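Local atomic coordinates of 4-phosphoerythronate dehydrogenase (Lactobacillus jensenii, PDB entry 4PRK), a protein that probably catalyses the NAD-dependent interconversion of pyruvate and D-lactate as a member of the D-isomer-specific 2-hydroxyacid dehydrogenase family. Residues M109-A114 with S159-I164; S296-K301 with R305-I310; V239-L244 with K282-M287. One frame throughout, in Å; residues are numbered along the deposited sequence.

Interaction 1. Residues M109-A114 with S159-I164; sequences MAVTQA and SAVAQI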
loop_
_atom_site.group_PDB
_atom_site.type_symbol
_atom_site.label_atom_id
_atom_site.label_comp_id
_atom_site.label_asym_id
_atom_site.label_seq_id
_atom_site.Cartn_x
_atom_site.Cartn_y
_atom_site.Cartn_z
ATOM N N MET A 109 13.528 10.337 -4.193
ATOM C CA MET A 109 14.409 10.786 -5.289
ATOM C C MET A 109 14.922 9.496 -6.001
ATOM O O MET A 109 14.886 9.367 -7.226
ATOM C CB MET A 109 15.568 11.671 -4.770
ATOM C CG MET A 109 16.575 12.064 -5.839
ATOM S SD MET A 109 15.848 13.114 -7.126
ATOM C CE MET A 109 16.840 14.572 -6.883
ATOM N N ALA A 110 15.333 8.523 -5.214
ATOM C CA ALA A 110 15.769 7.270 -5.778
ATOM C C ALA A 110 14.685 6.624 -6.638
ATOM O O ALA A 110 14.938 6.206 -7.746
ATOM C CB ALA A 110 16.152 6.363 -4.658
ATOM N N VAL A 111 13.466 6.531 -6.112
ATOM C CA VAL A 111 12.372 5.894 -6.831
ATOM C C VAL A 111 12.077 6.675 -8.106
ATOM O O VAL A 111 11.910 6.083 -9.185
ATOM C CB VAL A 111 11.097 5.866 -5.983
ATOM C CG1 VAL A 111 9.844 5.588 -6.803
ATOM C CG2 VAL A 111 11.242 4.886 -4.876
ATOM N N THR A 112 11.943 7.994 -7.955
ATOM C CA THR A 112 11.651 8.868 -9.081
ATOM C C THR A 112 12.658 8.663 -10.198
ATOM O O THR A 112 12.292 8.500 -11.392
ATOM C CB THR A 112 11.731 10.347 -8.624
ATOM O OG1 THR A 112 10.642 10.630 -7.780
ATOM C CG2 THR A 112 11.679 11.280 -9.739
ATOM N N GLN A 113 13.939 8.684 -9.841
ATOM C CA GLN A 113 14.985 8.495 -10.865
ATOM C C GLN A 113 14.912 7.115 -11.501
ATOM O O GLN A 113 14.951 7.002 -12.737
ATOM C CB GLN A 113 16.370 8.699 -10.278
ATOM C CG GLN A 113 16.683 10.156 -10.074
ATOM C CD GLN A 113 18.157 10.437 -9.727
ATOM O OE1 GLN A 113 19.058 9.707 -10.115
ATOM N NE2 GLN A 113 18.393 11.537 -8.997
ATOM N N ALA A 114 14.719 6.080 -10.681
ATOM C CA ALA A 114 14.532 4.731 -11.218
ATOM C C ALA A 114 13.348 4.615 -12.190
ATOM O O ALA A 114 13.472 3.933 -13.213
ATOM C CB ALA A 114 14.383 3.680 -10.136
ATOM N N SER A 159 14.865 1.232 3.548
ATOM C CA SER A 159 13.586 0.756 4.037
ATOM C C SER A 159 12.407 1.506 3.429
ATOM O O SER A 159 11.390 0.936 3.109
ATOM C CB SER A 159 13.539 0.910 5.564
ATOM O OG SER A 159 12.239 0.648 5.945
ATOM N N ALA A 160 12.517 2.815 3.351
ATOM C CA ALA A 160 11.481 3.614 2.721
ATOM C C ALA A 160 11.370 3.311 1.200
ATOM O O ALA A 160 10.254 3.289 0.625
ATOM C CB ALA A 160 11.770 5.109 2.965
ATOM N N VAL A 161 12.510 3.080 0.560
ATOM C CA VAL A 161 12.515 2.710 -0.868
ATOM C C VAL A 161 11.777 1.400 -1.093
ATOM O O VAL A 161 11.045 1.238 -2.053
ATOM C CB VAL A 161 13.933 2.551 -1.440
ATOM C CG1 VAL A 161 13.919 1.902 -2.879
ATOM C CG2 VAL A 161 14.613 3.895 -1.467
ATOM N N ALA A 162 11.974 0.488 -0.169
ATOM C CA ALA A 162 11.368 -0.824 -0.193
ATOM C C ALA A 162 9.839 -0.754 0.047
ATOM O O ALA A 162 9.046 -1.395 -0.659
ATOM C CB ALA A 162 12.058 -1.683 0.856
ATOM N N GLN A 163 9.432 0.061 1.009
ATOM C CA GLN A 163 7.998 0.327 1.225
ATOM C C GLN A 163 7.320 0.868 -0.038
ATOM O O GLN A 163 6.273 0.405 -0.436
ATOM C CB GLN A 163 7.813 1.336 2.393
ATOM C CG GLN A 163 8.399 0.819 3.728
ATOM C CD GLN A 163 8.423 1.821 4.883
ATOM O OE1 GLN A 163 9.405 1.921 5.628
ATOM N NE2 GLN A 163 7.327 2.525 5.067
ATOM N N ILE A 164 7.928 1.843 -0.679
ATOM C CA ILE A 164 7.324 2.446 -1.879
ATOM C C ILE A 164 7.296 1.437 -3.019
ATOM O O ILE A 164 6.202 1.148 -3.615
ATOM C CB ILE A 164 8.072 3.739 -2.297
ATOM C CG1 ILE A 164 7.903 4.795 -1.210
ATOM C CG2 ILE A 164 7.649 4.257 -3.708
ATOM C CD1 ILE A 164 8.904 5.939 -1.372
#

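Interaction 2. Residues S296-K301 with R305-I310; sequences SAYFTK and RNMIEI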
loop_
_atom_site.group_PDB
_atom_site.type_symbol
_atom_site.label_atom_id
_atom_site.label_comp_id
_atom_site.label_asym_id
_atom_site.label_seq_id
_atom_site.Cartn_x
_atom_site.Cartn_y
_atom_site.Cartn_z
ATOM N N SER A 296 20.938 16.479 -4.287
ATOM C CA SER A 296 19.760 17.122 -3.817
ATOM C C SER A 296 18.653 16.126 -3.401
ATOM O O SER A 296 17.450 16.519 -3.272
ATOM C CB SER A 296 19.279 18.085 -4.917
ATOM O OG SER A 296 18.962 17.412 -6.173
ATOM N N ALA A 297 18.971 14.834 -3.227
ATOM C CA ALA A 297 17.862 13.899 -2.816
ATOM C C ALA A 297 17.207 14.430 -1.514
ATOM O O ALA A 297 16.000 14.371 -1.314
ATOM C CB ALA A 297 18.365 12.472 -2.622
ATOM N N TYR A 298 18.000 14.993 -0.629
ATOM C CA TYR A 298 17.482 15.489 0.650
ATOM C C TYR A 298 16.613 16.749 0.524
ATOM O O TYR A 298 15.953 17.115 1.487
ATOM C CB TYR A 298 18.655 15.831 1.608
ATOM C CG TYR A 298 19.217 17.205 1.237
ATOM C CD1 TYR A 298 20.146 17.361 0.213
ATOM C CD2 TYR A 298 18.751 18.352 1.862
ATOM C CE1 TYR A 298 20.602 18.611 -0.149
ATOM C CE2 TYR A 298 19.188 19.609 1.487
ATOM C CZ TYR A 298 20.098 19.738 0.485
ATOM O OH TYR A 298 20.494 21.012 0.121
ATOM N N PHE A 299 16.607 17.432 -0.616
ATOM C CA PHE A 299 16.250 18.854 -0.613
ATOM C C PHE A 299 14.732 19.031 -0.782
ATOM O O PHE A 299 14.243 19.352 -1.914
ATOM C CB PHE A 299 17.060 19.557 -1.726
ATOM C CG PHE A 299 16.917 21.057 -1.765
ATOM C CD1 PHE A 299 16.922 21.813 -0.600
ATOM C CD2 PHE A 299 16.853 21.716 -2.977
ATOM C CE1 PHE A 299 16.783 23.186 -0.657
ATOM C CE2 PHE A 299 16.739 23.091 -3.036
ATOM C CZ PHE A 299 16.720 23.822 -1.866
ATOM N N THR A 300 13.992 18.743 0.299
ATOM C CA THR A 300 12.555 19.055 0.411
ATOM C C THR A 300 12.332 20.019 1.573
ATOM O O THR A 300 13.229 20.255 2.375
ATOM C CB THR A 300 11.733 17.807 0.725
ATOM O OG1 THR A 300 12.136 17.289 2.005
ATOM C CG2 THR A 300 12.014 16.748 -0.335
ATOM N N LYS A 301 11.130 20.578 1.641
ATOM C CA LYS A 301 10.741 21.483 2.713
ATOM C C LYS A 301 10.814 20.774 4.054
ATOM O O LYS A 301 11.225 21.332 5.027
ATOM C CB LYS A 301 9.297 21.907 2.540
ATOM C CG LYS A 301 8.980 22.640 1.247
ATOM C CD LYS A 301 9.116 24.138 1.410
ATOM C CE LYS A 301 8.374 24.875 0.308
ATOM N NZ LYS A 301 8.482 26.340 0.599
ATOM N N ARG A 305 13.348 22.059 7.080
ATOM C CA ARG A 305 12.747 22.364 8.348
ATOM C C ARG A 305 13.261 21.469 9.497
ATOM O O ARG A 305 13.551 21.966 10.575
ATOM C CB ARG A 305 11.254 22.224 8.253
ATOM C CG ARG A 305 10.605 22.521 9.572
ATOM C CD ARG A 305 9.284 21.849 9.696
ATOM N NE ARG A 305 9.440 20.432 9.962
ATOM C CZ ARG A 305 8.412 19.601 10.071
ATOM N NH1 ARG A 305 8.606 18.310 10.307
ATOM N NH2 ARG A 305 7.181 20.066 9.931
ATOM N N ASN A 306 13.340 20.154 9.262
ATOM C CA ASN A 306 13.788 19.227 10.272
ATOM C C ASN A 306 15.203 19.483 10.683
ATOM O O ASN A 306 15.512 19.402 11.865
ATOM C CB ASN A 306 13.578 17.781 9.851
ATOM C CG ASN A 306 12.114 17.391 9.908
ATOM O OD1 ASN A 306 11.257 18.166 10.402
ATOM N ND2 ASN A 306 11.789 16.209 9.387
ATOM N N MET A 307 16.042 19.873 9.749
ATOM C CA MET A 307 17.409 20.183 10.090
ATOM C C MET A 307 17.501 21.327 11.096
ATOM O O MET A 307 18.356 21.304 11.987
ATOM C CB MET A 307 18.228 20.505 8.842
ATOM C CG MET A 307 18.573 19.261 8.019
ATOM S SD MET A 307 19.489 19.602 6.489
ATOM C CE MET A 307 18.525 18.739 5.261
ATOM N N ILE A 308 16.625 22.315 10.959
ATOM C CA ILE A 308 16.535 23.408 11.922
ATOM C C ILE A 308 15.833 22.948 13.192
ATOM O O ILE A 308 16.390 23.072 14.300
ATOM C CB ILE A 308 15.798 24.589 11.284
ATOM C CG1 ILE A 308 16.743 25.304 10.318
ATOM C CG2 ILE A 308 15.302 25.555 12.339
ATOM C CD1 ILE A 308 16.029 26.195 9.332
ATOM N N GLU A 309 14.628 22.389 13.063
ATOM C CA GLU A 309 13.824 22.175 14.250
ATOM C C GLU A 309 14.293 21.021 15.155
ATOM O O GLU A 309 14.093 21.081 16.399
ATOM C CB GLU A 309 12.331 22.065 13.916
ATOM C CG GLU A 309 11.831 23.360 13.315
ATOM C CD GLU A 309 10.333 23.390 13.125
ATOM O OE1 GLU A 309 9.635 22.396 13.467
ATOM O OE2 GLU A 309 9.871 24.457 12.641
ATOM N N ILE A 310 14.923 19.994 14.564
ATOM C CA ILE A 310 15.461 18.911 15.379
ATOM C C ILE A 310 16.719 19.337 16.176
ATOM O O ILE A 310 16.801 19.060 17.378
ATOM C CB ILE A 310 15.727 17.624 14.563
ATOM C CG1 ILE A 310 14.361 17.039 14.086
ATOM C CG2 ILE A 310 16.477 16.606 15.426
ATOM C CD1 ILE A 310 14.446 15.836 13.154
#

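Interaction 3. Residues V239-L244 with K282-M287; sequences VDTAAL and KKLAAM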
loop_
_atom_site.group_PDB
_atom_site.type_symbol
_atom_site.label_atom_id
_atom_site.label_comp_id
_atom_site.label_asym_id
_atom_site.label_seq_id
_atom_site.Cartn_x
_atom_site.Cartn_y
_atom_site.Cartn_z
ATOM N N VAL A 239 30.808 3.759 -5.661
ATOM C CA VAL A 239 30.769 3.329 -7.047
ATOM C C VAL A 239 32.025 3.792 -7.766
ATOM O O VAL A 239 32.372 4.955 -7.691
ATOM C CB VAL A 239 29.568 3.941 -7.762
ATOM C CG1 VAL A 239 29.634 3.635 -9.251
ATOM C CG2 VAL A 239 28.262 3.417 -7.143
ATOM N N ASP A 240 32.681 2.867 -8.458
ATOM C CA ASP A 240 33.821 3.180 -9.320
ATOM C C ASP A 240 33.279 3.796 -10.598
ATOM O O ASP A 240 32.842 3.067 -11.498
ATOM C CB ASP A 240 34.592 1.874 -9.663
ATOM C CG ASP A 240 35.816 2.101 -10.588
ATOM O OD1 ASP A 240 35.847 2.998 -11.461
ATOM O OD2 ASP A 240 36.753 1.328 -10.444
ATOM N N THR A 241 33.378 5.115 -10.706
ATOM C CA THR A 241 32.835 5.837 -11.826
ATOM C C THR A 241 33.304 5.462 -13.208
ATOM O O THR A 241 32.520 5.451 -14.165
ATOM C CB THR A 241 33.106 7.307 -11.666
ATOM O OG1 THR A 241 32.699 7.708 -10.347
ATOM C CG2 THR A 241 32.344 8.103 -12.758
ATOM N N ALA A 242 34.584 5.189 -13.329
ATOM C CA ALA A 242 35.178 4.689 -14.571
ATOM C C ALA A 242 34.460 3.428 -15.008
ATOM O O ALA A 242 34.062 3.287 -16.178
ATOM C CB ALA A 242 36.685 4.386 -14.347
ATOM N N ALA A 243 34.319 2.493 -14.069
ATOM C CA ALA A 243 33.659 1.195 -14.365
ATOM C C ALA A 243 32.201 1.408 -14.694
ATOM O O ALA A 243 31.666 0.659 -15.509
ATOM C CB ALA A 243 33.757 0.217 -13.206
ATOM N N LEU A 244 31.583 2.423 -14.068
ATOM C CA LEU A 244 30.186 2.776 -14.337
ATOM C C LEU A 244 30.047 3.248 -15.796
ATOM O O LEU A 244 29.214 2.744 -16.566
ATOM C CB LEU A 244 29.705 3.848 -13.331
ATOM C CG LEU A 244 28.362 4.540 -13.637
ATOM C CD1 LEU A 244 27.268 3.525 -13.774
ATOM C CD2 LEU A 244 27.926 5.565 -12.608
ATOM N N LYS A 282 31.002 15.108 -17.271
ATOM C CA LYS A 282 30.602 15.509 -18.623
ATOM C C LYS A 282 30.180 14.306 -19.486
ATOM O O LYS A 282 29.193 14.370 -20.246
ATOM C CB LYS A 282 31.726 16.312 -19.317
ATOM C CG LYS A 282 31.943 17.692 -18.703
ATOM C CD LYS A 282 33.080 18.458 -19.353
ATOM C CE LYS A 282 33.283 19.800 -18.679
ATOM N NZ LYS A 282 34.349 20.675 -19.287
ATOM N N LYS A 283 30.889 13.192 -19.351
ATOM C CA LYS A 283 30.473 11.974 -20.024
ATOM C C LYS A 283 29.085 11.560 -19.550
ATOM O O LYS A 283 28.238 11.251 -20.366
ATOM C CB LYS A 283 31.444 10.824 -19.808
ATOM C CG LYS A 283 32.726 10.959 -20.594
ATOM C CD LYS A 283 33.405 9.617 -20.728
ATOM C CE LYS A 283 34.582 9.693 -21.679
ATOM N NZ LYS A 283 35.715 8.850 -21.194
ATOM N N LEU A 284 28.841 11.583 -18.237
ATOM C CA LEU A 284 27.575 11.046 -17.696
ATOM C C LEU A 284 26.377 11.898 -18.132
ATOM O O LEU A 284 25.372 11.394 -18.617
ATOM C CB LEU A 284 27.681 10.884 -16.180
ATOM C CG LEU A 284 28.609 9.720 -15.779
ATOM C CD1 LEU A 284 28.964 9.739 -14.300
ATOM C CD2 LEU A 284 28.005 8.371 -16.118
ATOM N N ALA A 285 26.585 13.200 -18.055
ATOM C CA ALA A 285 25.590 14.206 -18.331
ATOM C C ALA A 285 25.173 14.164 -19.774
ATOM O O ALA A 285 24.060 14.575 -20.103
ATOM C CB ALA A 285 26.146 15.576 -18.002
ATOM N N ALA A 286 26.032 13.635 -20.630
ATOM C CA ALA A 286 25.728 13.532 -22.081
ATOM C C ALA A 286 24.925 12.297 -22.430
ATOM O O ALA A 286 24.437 12.194 -23.535
ATOM C CB ALA A 286 27.036 13.537 -22.886
ATOM N N MET A 287 24.811 11.343 -21.502
ATOM C CA MET A 287 24.120 10.087 -21.770
ATOM C C MET A 287 22.604 10.234 -21.503
ATOM O O MET A 287 22.194 10.615 -20.413
ATOM C CB MET A 287 24.725 8.967 -20.917
ATOM C CG MET A 287 26.148 8.519 -21.314
ATOM S SD MET A 287 26.800 7.314 -20.112
ATOM C CE MET A 287 28.476 7.057 -20.717
#

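Interaction 1. Residues M109-A114 with S159-I164
Val111 overlaps Ile164 with both of its methyls: Ile164 CG2 lies 3.8 Å from Val111 CG2 and 4.0 Å from Val111 CG1, sitting against the fork of the valine rather than against a single branch. The two side chains cross obliquely, so the touch is a small patch of methyl on methyl. Ile164 offers CG2 because that branch stands anti to the backbone N and beside the carbonyl carbon, while CG1 takes the position beside the N (chi1 -65°). Val161 completes the seam with its two branches divided: Val161 CG2 meets the short Ala110 CB at 4.3 Å, and Val161 CG1 makes a looser approach of 4.5 Å to Val111 CG2. The alpha carbons of Val111 and Val161 are the nearest across the contact, at 6.8 Å. The segment axes approach to 10.1 Å and cross at -49°, and the overlap stays modest, with 154 Å² buried over both sides. Helix 155-167 follows strand 148-152 and carries part of a glycine-rich GxGxxG pattern (Gly153, Gly155, Gly158), consistent with the dinucleotide-binding turn of a Rossmann fold; the Val161 side chain touches residues of that pattern. Helix 103-118 runs beside it, with Ala110 resting on Ile231 of strand 229-232 and Val111 also on Phe165. Another side of that helix faces a neighbouring chain, where Met109 packs on Ile121 and Thr112 on Met115, both of the second subunit. All four touching residues are buried and aliphatic: the contact is purely van der Waals, methyl against methyl, with no directional bond between the segments.

Interaction 2. Residues S296-K301 with R305-I310
Asn306 OD1 is gripped twice by the side chain of Arg305, whose NE donates at 2.9 Å and whose NH1 donates at 2.7 Å to that same oxygen. The hold is side-on: OD1 lies at the guanidinium edge, 1° from its plane, and the NH1 bond uses an in-plane lone pair of the amide oxygen while NE comes in tilted from the carbonyl plane. A bend at chi3 (76°) turns the guanidinium back onto its neighbour. Asn306 ND2 is engaged as well, with Tyr101 O and with Tyr179 OH of the third subunit. A leucine in place of Arg305 would probably leave Asn306 OD1 without these two donors and the amide less firmly fixed in its rotation. Across the contact, Arg305 N donates to Lys301 O at 3.0 Å, a first-turn backbone bond of helix 301-319, and Arg305 CB packs 3.3 Å from that oxygen. This helix follows the loop that leaves strand 290-292 of the seven-stranded Rossmann sheet, and carries the chain over to the other domain, packing there on helix 10-23, in the two-domain plan of the D-2-hydroxyacid dehydrogenases. The passage is tightly turned: a type I turn spans Ser296 to Phe299, an inverse gamma turn centres on Phe299, and Thr300 is the N-cap, its OG1 accepting from Ser303 N. Tyr298 supplies the apolar touch. With its CG set between the backbone N and the carbonyl carbon (chi1 80°), the ring meets Met307 CE obliquely, at 3.4 Å from Tyr298 CD2, and the two side chains cross at about a right angle. Phe299 CB lies 3.7 Å above one ring face of Tyr298, whose OH hydrogen-bonds Asn135 ND2 of the second subunit.

Interaction 3. Residues V239-L244 with K282-M287
Leu284 touches both residues of the other segment that take part in the contact, dividing its two methyls between them: CD1 lies 4.1 Å from Thr241 CG2, and CD2 comes within 4.5 Å of Leu244 CD2. The contact belongs to the alpha/beta layering of the Rossmann domain, where helix 241-250 links the adjacent parallel strands 229-232 and 255-258 as a beta-alpha-beta crossover and helix 279-285 precedes the next strand, 290-292. The threonine methyl and the leucine branch meet at a slant. Thr241 turns OG1 back beside its own backbone N (chi1 -50°), which leaves CG2 to meet the leucine. Leu244 and Leu284 both rest on Leu258 of the sheet, and Leu284 also reaches Ile245, so these aliphatic groups pack together between helices and strand. No hydrogen bond crosses between the segments. The start of the helix helps to place Thr241 and Leu244: Asp240 is the N-cap, and Asp240 O accepts from Leu244 N at 2.9 Å, closing the first turn. The capping bond itself runs from Ala243 N to Asp240 OD1, 3.1 Å long and nearly straight at 166°, with the N-H arriving from above the carboxylate plane, 61° out of it.

Interactions 1 and 3 are buried contacts made by methyl groups alone between helices of the Rossmann domain, their centres about 22 Å apart; they use different helices, yet both reach into its seven-stranded sheet, at Ile231 and at Leu258. Interaction 2 differs in place and in chemistry: it is partly buried and lies where the chain passes to the other domain; one backbone hydrogen bond and one methyl-ring touch join its segments, while a guanidinium-amide pair is held within the helix. Interactions 1 and 2 meet directly, Met109 CB packing 3.6 Å from Ala297 CB, and both border the second subunit. Interaction 3 touches neither; its nearest atoms are about 10 Å from interaction 1 and about 14 Å from interaction 2.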